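PDB 3QP9: type I polyketide synthase PikAII from Streptomyces venezuelae, which probably acts, through this C2-type ketoreductase domain, on carrier-bound beta-keto intermediates of a modular polyketide synthase, with a suggested part in epimerization. Local coordinates for residues 112-117 / 136-141; 152-157 / 206-211; 192-197 / 210-215. All blocks are in the same frame, centred on the assembly; numbering follows the deposited sequence.

Contact 1. Residues 112-117 / 136-141; sequences SLLAWD and LTLVQA
Leu138 on helix 130-144 packs against Ser112 and Leu114, where strand 109-112 runs out into an ST turn and a short 3-10 segment. This is a strand-end to helix contact in the Rossmann-like N-terminal half of the ketoreductase. Helix residue Leu136 points away from the turn and packs on Leu358 and Met178. Leu138 then makes the whole contact on the helix side. Chi1 of 176° puts Leu138 CG opposite the backbone N, and chi2 near 70° brings CD2 round to the ST turn. Leu138 CD2 meets Ser112 CB at 3.6 Å. Leu114 comes across the root of the leucine, with Leu114 CD1 3.8 Å from Leu138 CB and 3.9 Å from CD2 of the same residue. The residues that follow serve other parts of the fold: Val139 O accepts from Arg189 NH2, and Gln140 NE2 bonds to Leu358 O and Thr361 O. No hydrogen bond joins the two segments. The hydroxyl of Ser112 is engaged within its own turn, and a methyl lies beside it. Ser112 OG accepts a nearly straight bond from Leu114 N at 3.1 Å (162° at the hydrogen), while Leu138 CD2 sits 3.7 Å from the same oxygen.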
loop_
_atom_site.group_PDB
_atom_site.type_symbol
_atom_site.label_atom_id
_atom_site.label_comp_id
_atom_site.label_asym_id
_atom_site.label_seq_id
_atom_site.Cartn_x
_atom_site.Cartn_y
_atom_site.Cartn_z
ATOM N N SER A 112 -12.500 8.543 11.965
ATOM C CA SER A 112 -12.243 9.441 10.816
ATOM C C SER A 112 -12.945 8.968 9.571
ATOM O O SER A 112 -12.694 7.810 9.102
ATOM C CB SER A 112 -10.784 9.490 10.540
ATOM O OG SER A 112 -10.531 10.284 9.400
ATOM N N LEU A 113 -13.827 9.805 9.002
ATOM C CA LEU A 113 -14.324 9.474 7.634
ATOM C C LEU A 113 -13.508 10.224 6.558
ATOM O O LEU A 113 -13.990 10.364 5.427
ATOM C CB LEU A 113 -15.856 9.770 7.509
ATOM C CG LEU A 113 -16.763 9.154 8.594
ATOM C CD1 LEU A 113 -18.261 9.387 8.272
ATOM C CD2 LEU A 113 -16.549 7.620 8.767
ATOM N N LEU A 114 -12.334 10.753 6.901
ATOM C CA LEU A 114 -11.604 11.677 5.973
ATOM C C LEU A 114 -11.161 11.013 4.674
ATOM O O LEU A 114 -11.045 11.675 3.655
ATOM C CB LEU A 114 -10.365 12.348 6.613
ATOM C CG LEU A 114 -10.671 13.323 7.781
ATOM C CD1 LEU A 114 -9.381 13.765 8.444
ATOM C CD2 LEU A 114 -11.493 14.574 7.228
ATOM N N ALA A 115 -10.937 9.701 4.717
ATOM C CA ALA A 115 -10.480 8.986 3.508
ATOM C C ALA A 115 -11.529 9.027 2.378
ATOM O O ALA A 115 -11.168 8.868 1.197
ATOM C CB ALA A 115 -10.099 7.526 3.912
ATOM N N TRP A 116 -12.797 9.292 2.741
ATOM C CA TRP A 116 -13.874 9.298 1.762
ATOM C C TRP A 116 -13.751 10.453 0.809
ATOM O O TRP A 116 -14.330 10.397 -0.263
ATOM C CB TRP A 116 -15.275 9.313 2.370
ATOM C CG TRP A 116 -15.538 8.129 3.211
ATOM C CD1 TRP A 116 -14.665 7.103 3.518
ATOM C CD2 TRP A 116 -16.749 7.845 3.875
ATOM N NE1 TRP A 116 -15.293 6.186 4.357
ATOM C CE2 TRP A 116 -16.567 6.640 4.593
ATOM C CE3 TRP A 116 -17.966 8.508 3.966
ATOM C CZ2 TRP A 116 -17.558 6.104 5.383
ATOM C CZ3 TRP A 116 -18.951 7.970 4.770
ATOM C CH2 TRP A 116 -18.762 6.751 5.413
ATOM N N ASP A 117 -12.953 11.446 1.182
ATOM C CA ASP A 117 -12.684 12.529 0.293
ATOM C C ASP A 117 -11.650 12.126 -0.776
ATOM O O ASP A 117 -10.450 12.292 -0.613
ATOM C CB ASP A 117 -12.245 13.780 1.057
ATOM C CG ASP A 117 -12.151 15.037 0.141
ATOM O OD1 ASP A 117 -12.276 14.927 -1.103
ATOM O OD2 ASP A 117 -11.998 16.154 0.686
ATOM N N LEU A 136 -3.580 12.300 7.362
ATOM C CA LEU A 136 -2.259 12.544 8.007
ATOM C C LEU A 136 -2.361 13.715 8.999
ATOM O O LEU A 136 -1.865 13.688 10.168
ATOM C CB LEU A 136 -1.167 12.847 6.963
ATOM C CG LEU A 136 0.150 13.361 7.639
ATOM C CD1 LEU A 136 0.782 12.386 8.593
ATOM C CD2 LEU A 136 1.220 13.911 6.669
ATOM N N THR A 137 -3.071 14.735 8.545
ATOM C CA THR A 137 -3.190 15.953 9.364
ATOM C C THR A 137 -3.907 15.673 10.662
ATOM O O THR A 137 -3.575 16.231 11.745
ATOM C CB THR A 137 -3.865 17.036 8.510
ATOM O OG1 THR A 137 -2.972 17.294 7.427
ATOM C CG2 THR A 137 -4.064 18.367 9.313
ATOM N N LEU A 138 -4.878 14.790 10.584
ATOM C CA LEU A 138 -5.667 14.411 11.746
ATOM C C LEU A 138 -4.857 13.633 12.777
ATOM O O LEU A 138 -5.017 13.879 13.954
ATOM C CB LEU A 138 -6.943 13.673 11.343
ATOM C CG LEU A 138 -7.797 13.136 12.495
ATOM C CD1 LEU A 138 -8.454 14.298 13.243
ATOM C CD2 LEU A 138 -8.820 12.190 12.008
ATOM N N VAL A 139 -3.950 12.759 12.330
ATOM C CA VAL A 139 -3.111 11.937 13.214
ATOM C C VAL A 139 -2.199 12.886 14.027
ATOM O O VAL A 139 -1.829 12.609 15.194
ATOM C CB VAL A 139 -2.197 11.053 12.392
ATOM C CG1 VAL A 139 -1.102 10.443 13.260
ATOM C CG2 VAL A 139 -2.989 9.958 11.685
ATOM N N GLN A 140 -1.795 13.952 13.363
ATOM C CA GLN A 140 -0.846 14.888 13.963
ATOM C C GLN A 140 -1.582 15.780 14.955
ATOM O O GLN A 140 -1.120 15.971 16.076
ATOM C CB GLN A 140 -0.264 15.779 12.871
ATOM C CG GLN A 140 0.896 15.188 12.132
ATOM C CD GLN A 140 1.261 15.927 10.870
ATOM O OE1 GLN A 140 0.532 16.811 10.352
ATOM N NE2 GLN A 140 2.423 15.587 10.373
ATOM N N ALA A 141 -2.731 16.295 14.514
ATOM C CA ALA A 141 -3.545 17.276 15.223
ATOM C C ALA A 141 -4.215 16.699 16.481
ATOM O O ALA A 141 -4.360 17.399 17.487
ATOM C CB ALA A 141 -4.546 17.873 14.315
#

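Contact 2. Residues 152-157 / 206-211; sequences WCVTHG and DRMTTV
The backbones of strand 151-156 and helix 202-212 run well apart, with CA atoms 8.9 Å apart at Val154 and Met208 and 9.7 Å at Trp152 and Val211, and side chains bridge the space. This is helix-on-sheet packing in a Rossmann-like fold. Alternate strand residues, Trp152 and Val154, face the helix. The indole of Trp152 presents the outer atoms of its six-membered ring to Val211. The methyl CG1 of Val211 approaches the ring obliquely and lies 3.4 Å from Trp152 CZ3 and 3.5 Å from CH2. That is tight for carbon atoms. The same ring also borders the helix backbone, with Trp152 CH2 3.9 Å from Val211 O.

One helix turn back, Met208 runs out as an extended chain that brings its sulfur to the strand, CG anti to the backbone N (chi1 -179°). The bend comes only at its last torsion. Met208 SD touches Val154 CG2 at 3.9 Å, and the two side chains cross at about a right angle. Strand 190-196 touches residues of both segments: Ile194 lies on Trp152 and Val211, and Leu196 on Val154. No hydrogen bond or charge pair spans the segments. Cohesion here therefore comes from dispersion and the exclusion of water by buried aromatic, aliphatic and thioether groups.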
loop_
_atom_site.group_PDB
_atom_site.type_symbol
_atom_site.label_atom_id
_atom_site.label_comp_id
_atom_site.label_asym_id
_atom_site.label_seq_id
_atom_site.Cartn_x
_atom_site.Cartn_y
_atom_site.Cartn_z
ATOM N N TRP A 152 -9.922 5.606 14.960
ATOM C CA TRP A 152 -10.226 4.557 13.941
ATOM C C TRP A 152 -10.448 5.212 12.552
ATOM O O TRP A 152 -11.226 6.185 12.449
ATOM C CB TRP A 152 -11.444 3.797 14.375
ATOM C CG TRP A 152 -11.225 2.862 15.524
ATOM C CD1 TRP A 152 -11.254 3.183 16.880
ATOM C CD2 TRP A 152 -10.936 1.467 15.447
ATOM N NE1 TRP A 152 -11.054 2.042 17.628
ATOM C CE2 TRP A 152 -10.871 0.976 16.771
ATOM C CE3 TRP A 152 -10.833 0.558 14.377
ATOM C CZ2 TRP A 152 -10.581 -0.387 17.061
ATOM C CZ3 TRP A 152 -10.585 -0.772 14.635
ATOM C CH2 TRP A 152 -10.516 -1.255 15.975
ATOM N N CYS A 153 -9.813 4.686 11.486
ATOM C CA CYS A 153 -9.984 5.283 10.133
ATOM C C CYS A 153 -10.788 4.350 9.287
ATOM O O CYS A 153 -10.448 3.207 9.159
ATOM C CB CYS A 153 -8.614 5.567 9.457
ATOM S SG CYS A 153 -7.677 6.857 10.330
ATOM N N VAL A 154 -11.892 4.828 8.753
ATOM C CA VAL A 154 -12.790 3.989 7.984
ATOM C C VAL A 154 -12.645 4.276 6.511
ATOM O O VAL A 154 -12.613 5.455 6.104
ATOM C CB VAL A 154 -14.220 4.157 8.488
ATOM C CG1 VAL A 154 -15.224 3.364 7.632
ATOM C CG2 VAL A 154 -14.321 3.651 9.988
ATOM N N THR A 155 -12.524 3.208 5.675
ATOM C CA THR A 155 -12.445 3.371 4.250
ATOM C C THR A 155 -13.599 2.581 3.638
ATOM O O THR A 155 -14.302 1.903 4.344
ATOM C CB THR A 155 -11.098 2.816 3.685
ATOM O OG1 THR A 155 -10.963 1.417 4.080
ATOM C CG2 THR A 155 -9.887 3.673 4.172
ATOM N N HIS A 156 -13.816 2.695 2.317
ATOM C CA HIS A 156 -14.766 1.803 1.573
ATOM C C HIS A 156 -14.103 1.466 0.272
ATOM O O HIS A 156 -13.546 2.342 -0.375
ATOM C CB HIS A 156 -16.178 2.474 1.355
ATOM C CG HIS A 156 -16.142 3.762 0.600
ATOM N ND1 HIS A 156 -16.356 3.824 -0.762
ATOM C CD2 HIS A 156 -15.928 5.050 1.014
ATOM C CE1 HIS A 156 -16.246 5.083 -1.168
ATOM N NE2 HIS A 156 -15.982 5.848 -0.113
ATOM N N GLY A 157 -14.137 0.194 -0.109
ATOM C CA GLY A 157 -13.525 -0.264 -1.387
ATOM C C GLY A 157 -11.984 -0.279 -1.385
ATOM O O GLY A 157 -11.383 -0.373 -2.433
ATOM N N ASP A 206 -23.508 -1.238 11.265
ATOM C CA ASP A 206 -23.717 -1.983 12.486
ATOM C C ASP A 206 -22.540 -2.903 12.837
ATOM O O ASP A 206 -22.125 -2.935 13.994
ATOM C CB ASP A 206 -25.038 -2.766 12.415
ATOM C CG ASP A 206 -26.308 -1.818 12.539
ATOM O OD1 ASP A 206 -26.137 -0.638 12.991
ATOM O OD2 ASP A 206 -27.460 -2.254 12.186
ATOM N N ARG A 207 -22.011 -3.662 11.867
ATOM C CA ARG A 207 -20.823 -4.440 12.167
ATOM C C ARG A 207 -19.623 -3.577 12.441
ATOM O O ARG A 207 -18.787 -3.949 13.279
ATOM C CB ARG A 207 -20.497 -5.431 11.068
ATOM C CG ARG A 207 -21.591 -6.608 11.003
ATOM C CD ARG A 207 -21.257 -7.543 9.801
ATOM N NE ARG A 207 -22.172 -8.683 9.832
ATOM C CZ ARG A 207 -23.093 -8.943 8.914
ATOM N NH1 ARG A 207 -23.222 -8.168 7.826
ATOM N NH2 ARG A 207 -23.871 -9.991 9.084
ATOM N N MET A 208 -19.461 -2.492 11.685
ATOM C CA MET A 208 -18.433 -1.476 12.076
ATOM C C MET A 208 -18.410 -1.161 13.566
ATOM O O MET A 208 -17.327 -1.231 14.238
ATOM C CB MET A 208 -18.492 -0.244 11.206
ATOM C CG MET A 208 -17.434 0.836 11.556
ATOM S SD MET A 208 -17.907 2.384 10.751
ATOM C CE MET A 208 -19.408 2.743 11.678
ATOM N N THR A 209 -19.592 -0.872 14.131
ATOM C CA THR A 209 -19.677 -0.554 15.573
ATOM C C THR A 209 -19.260 -1.708 16.490
ATOM O O THR A 209 -18.664 -1.450 17.488
ATOM C CB THR A 209 -21.052 0.056 16.007
ATOM O OG1 THR A 209 -22.073 -0.913 15.820
ATOM C CG2 THR A 209 -21.397 1.203 15.144
ATOM N N THR A 210 -19.463 -2.991 16.100
ATOM C CA THR A 210 -18.914 -4.094 16.899
ATOM C C THR A 210 -17.391 -4.033 16.922
ATOM O O THR A 210 -16.753 -4.360 17.965
ATOM C CB THR A 210 -19.343 -5.431 16.340
ATOM O OG1 THR A 210 -20.779 -5.497 16.424
ATOM C CG2 THR A 210 -18.660 -6.584 17.140
ATOM N N VAL A 211 -16.792 -3.602 15.810
ATOM C CA VAL A 211 -15.302 -3.445 15.794
ATOM C C VAL A 211 -14.840 -2.281 16.694
ATOM O O VAL A 211 -13.902 -2.435 17.520
ATOM C CB VAL A 211 -14.752 -3.241 14.363
ATOM C CG1 VAL A 211 -13.182 -2.989 14.422
ATOM C CG2 VAL A 211 -15.186 -4.410 13.438
#

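Contact 3. Residues 192-197 / 210-215; sequences GLIDLP and TVLAGG
This is a small, fully apolar helix-on-strand contact within the beta-alpha-beta crossover of a Rossmann-like fold, here made of strand 190-196, helix 202-212 and strand 220-224. It brings the middle of the first strand under the C-terminal part of the helix. Ile194 carries the strand side alone. The CA atoms of Ile194 and Val211 are 8.1 Å apart, the nearest pair of CA atoms across the segments.

Ile194 reaches across this space with its longer branch. CG1 lies anti to the carbonyl carbon (chi1 -57°), and an extended chi2 (173°) places CD1 at the far end of the branch, against the helix. Val211 reaches back, and the two side chains meet tip to tip. Ile194 CD1 is 3.6 Å from Val211 CG1, and Ile194 CG1 is 3.9 Å from the same methyl. Leu212 comes in at an angle from the next position on the helix. It leaves the helix to one side, and its CD2 swings back to the strand residue. Leu212 CD2 lies 3.8 Å from Ile194 CD1, so this one terminal methyl of Ile194 touches both helix residues.

Gly214 leaves helical geometry with a positive phi of 81°, and its N donates to Val211 O at 3.0 Å.

Neighbouring strands pack on the same side chains. Trp152 of strand 151-156 touches Leu212, while Val223 and Val221 of strand 220-224 lie on Ile194 and Val211 respectively. Met208, further back on helix 202-212, also touches Ile194. Residues Leu193 and Asp195 pack on helix 170-185 instead, which places strand 190-196 between that helix and helix 202-212.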
loop_
_atom_site.group_PDB
_atom_site.type_symbol
_atom_site.label_atom_id
_atom_site.label_comp_id
_atom_site.label_asym_id
_atom_site.label_seq_id
_atom_site.Cartn_x
_atom_site.Cartn_y
_atom_site.Cartn_z
ATOM N N GLY A 192 -7.578 1.646 14.919
ATOM C CA GLY A 192 -7.462 0.674 13.778
ATOM C C GLY A 192 -7.964 1.126 12.463
ATOM O O GLY A 192 -8.277 2.262 12.299
ATOM N N LEU A 193 -8.207 0.143 11.556
ATOM C CA LEU A 193 -8.578 0.466 10.215
ATOM C C LEU A 193 -9.715 -0.423 9.920
ATOM O O LEU A 193 -9.705 -1.569 10.333
ATOM C CB LEU A 193 -7.440 0.154 9.247
ATOM C CG LEU A 193 -6.246 1.085 9.228
ATOM C CD1 LEU A 193 -4.871 0.409 8.785
ATOM C CD2 LEU A 193 -6.568 2.317 8.235
ATOM N N ILE A 194 -10.753 0.112 9.292
ATOM C CA ILE A 194 -11.928 -0.683 8.975
ATOM C C ILE A 194 -12.335 -0.368 7.580
ATOM O O ILE A 194 -12.553 0.785 7.290
ATOM C CB ILE A 194 -13.087 -0.355 9.897
ATOM C CG1 ILE A 194 -12.672 -0.560 11.355
ATOM C CG2 ILE A 194 -14.339 -1.193 9.465
ATOM C CD1 ILE A 194 -13.664 -0.108 12.400
ATOM N N ASP A 195 -12.556 -1.387 6.719
ATOM C CA ASP A 195 -12.988 -1.076 5.351
ATOM C C ASP A 195 -14.420 -1.566 5.132
ATOM O O ASP A 195 -14.686 -2.742 5.326
ATOM C CB ASP A 195 -12.053 -1.777 4.350
ATOM C CG ASP A 195 -12.381 -1.449 2.899
ATOM O OD1 ASP A 195 -12.813 -2.395 2.185
ATOM O OD2 ASP A 195 -12.317 -0.242 2.550
ATOM N N LEU A 196 -15.300 -0.665 4.706
ATOM C CA LEU A 196 -16.717 -0.917 4.500
ATOM C C LEU A 196 -16.826 -1.364 3.091
ATOM O O LEU A 196 -15.881 -1.196 2.348
ATOM C CB LEU A 196 -17.553 0.350 4.754
ATOM C CG LEU A 196 -17.540 0.736 6.233
ATOM C CD1 LEU A 196 -18.152 2.115 6.456
ATOM C CD2 LEU A 196 -18.221 -0.271 7.151
ATOM N N PRO A 197 -17.917 -2.061 2.752
ATOM C CA PRO A 197 -18.068 -2.545 1.370
ATOM C C PRO A 197 -18.053 -1.336 0.412
ATOM O O PRO A 197 -18.648 -0.287 0.771
ATOM C CB PRO A 197 -19.461 -3.185 1.363
ATOM C CG PRO A 197 -19.836 -3.489 2.821
ATOM C CD PRO A 197 -19.047 -2.410 3.649
ATOM N N THR A 210 -19.463 -2.991 16.100
ATOM C CA THR A 210 -18.914 -4.094 16.899
ATOM C C THR A 210 -17.391 -4.033 16.922
ATOM O O THR A 210 -16.753 -4.360 17.965
ATOM C CB THR A 210 -19.343 -5.431 16.340
ATOM O OG1 THR A 210 -20.779 -5.497 16.424
ATOM C CG2 THR A 210 -18.660 -6.584 17.140
ATOM N N VAL A 211 -16.792 -3.602 15.810
ATOM C CA VAL A 211 -15.302 -3.445 15.794
ATOM C C VAL A 211 -14.840 -2.281 16.694
ATOM O O VAL A 211 -13.902 -2.435 17.520
ATOM C CB VAL A 211 -14.752 -3.241 14.363
ATOM C CG1 VAL A 211 -13.182 -2.989 14.422
ATOM C CG2 VAL A 211 -15.186 -4.410 13.438
ATOM N N LEU A 212 -15.509 -1.147 16.597
ATOM C CA LEU A 212 -15.135 0.004 17.438
ATOM C C LEU A 212 -15.243 -0.300 18.915
ATOM O O LEU A 212 -14.547 0.324 19.750
ATOM C CB LEU A 212 -16.039 1.192 17.161
ATOM C CG LEU A 212 -15.953 1.539 15.710
ATOM C CD1 LEU A 212 -17.006 2.573 15.324
ATOM C CD2 LEU A 212 -14.490 2.018 15.406
ATOM N N ALA A 213 -16.135 -1.223 19.272
ATOM C CA ALA A 213 -16.306 -1.540 20.679
ATOM C C ALA A 213 -15.084 -2.237 21.316
ATOM O O ALA A 213 -15.019 -2.362 22.525
ATOM C CB ALA A 213 -17.635 -2.318 20.932
ATOM N N GLY A 214 -14.126 -2.694 20.492
ATOM C CA GLY A 214 -12.886 -3.257 20.998
ATOM C C GLY A 214 -12.972 -4.695 21.435
ATOM O O GLY A 214 -12.018 -5.209 21.966
ATOM N N GLY A 215 -14.084 -5.365 21.162
ATOM C CA GLY A 215 -14.289 -6.763 21.497
ATOM C C GLY A 215 -13.589 -7.740 20.508
ATOM O O GLY A 215 -13.410 -8.938 20.853
#

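All three contacts are buried, and none has a hydrogen bond between its segments. Contacts 2 and 3 are close, with centres about 4 Å apart. They share helix 202-212 and reach adjacent strands, so Val211 packs against both. Contact 1 lies about 15 Å from the centre of contact 2 and uses another helix, 130-144, at the end of strand 109-112. It alone has a polar side chain, Ser112, at the interface. Contact 2 adds aromatic and sulfur atoms, and contact 3 is purely aliphatic. Polar links join their strands: Ser112 N lies 2.7 Å from Trp152 O, and Thr155 OG1 2.6 Å from Asp195 OD2, both probable hydrogen bonds.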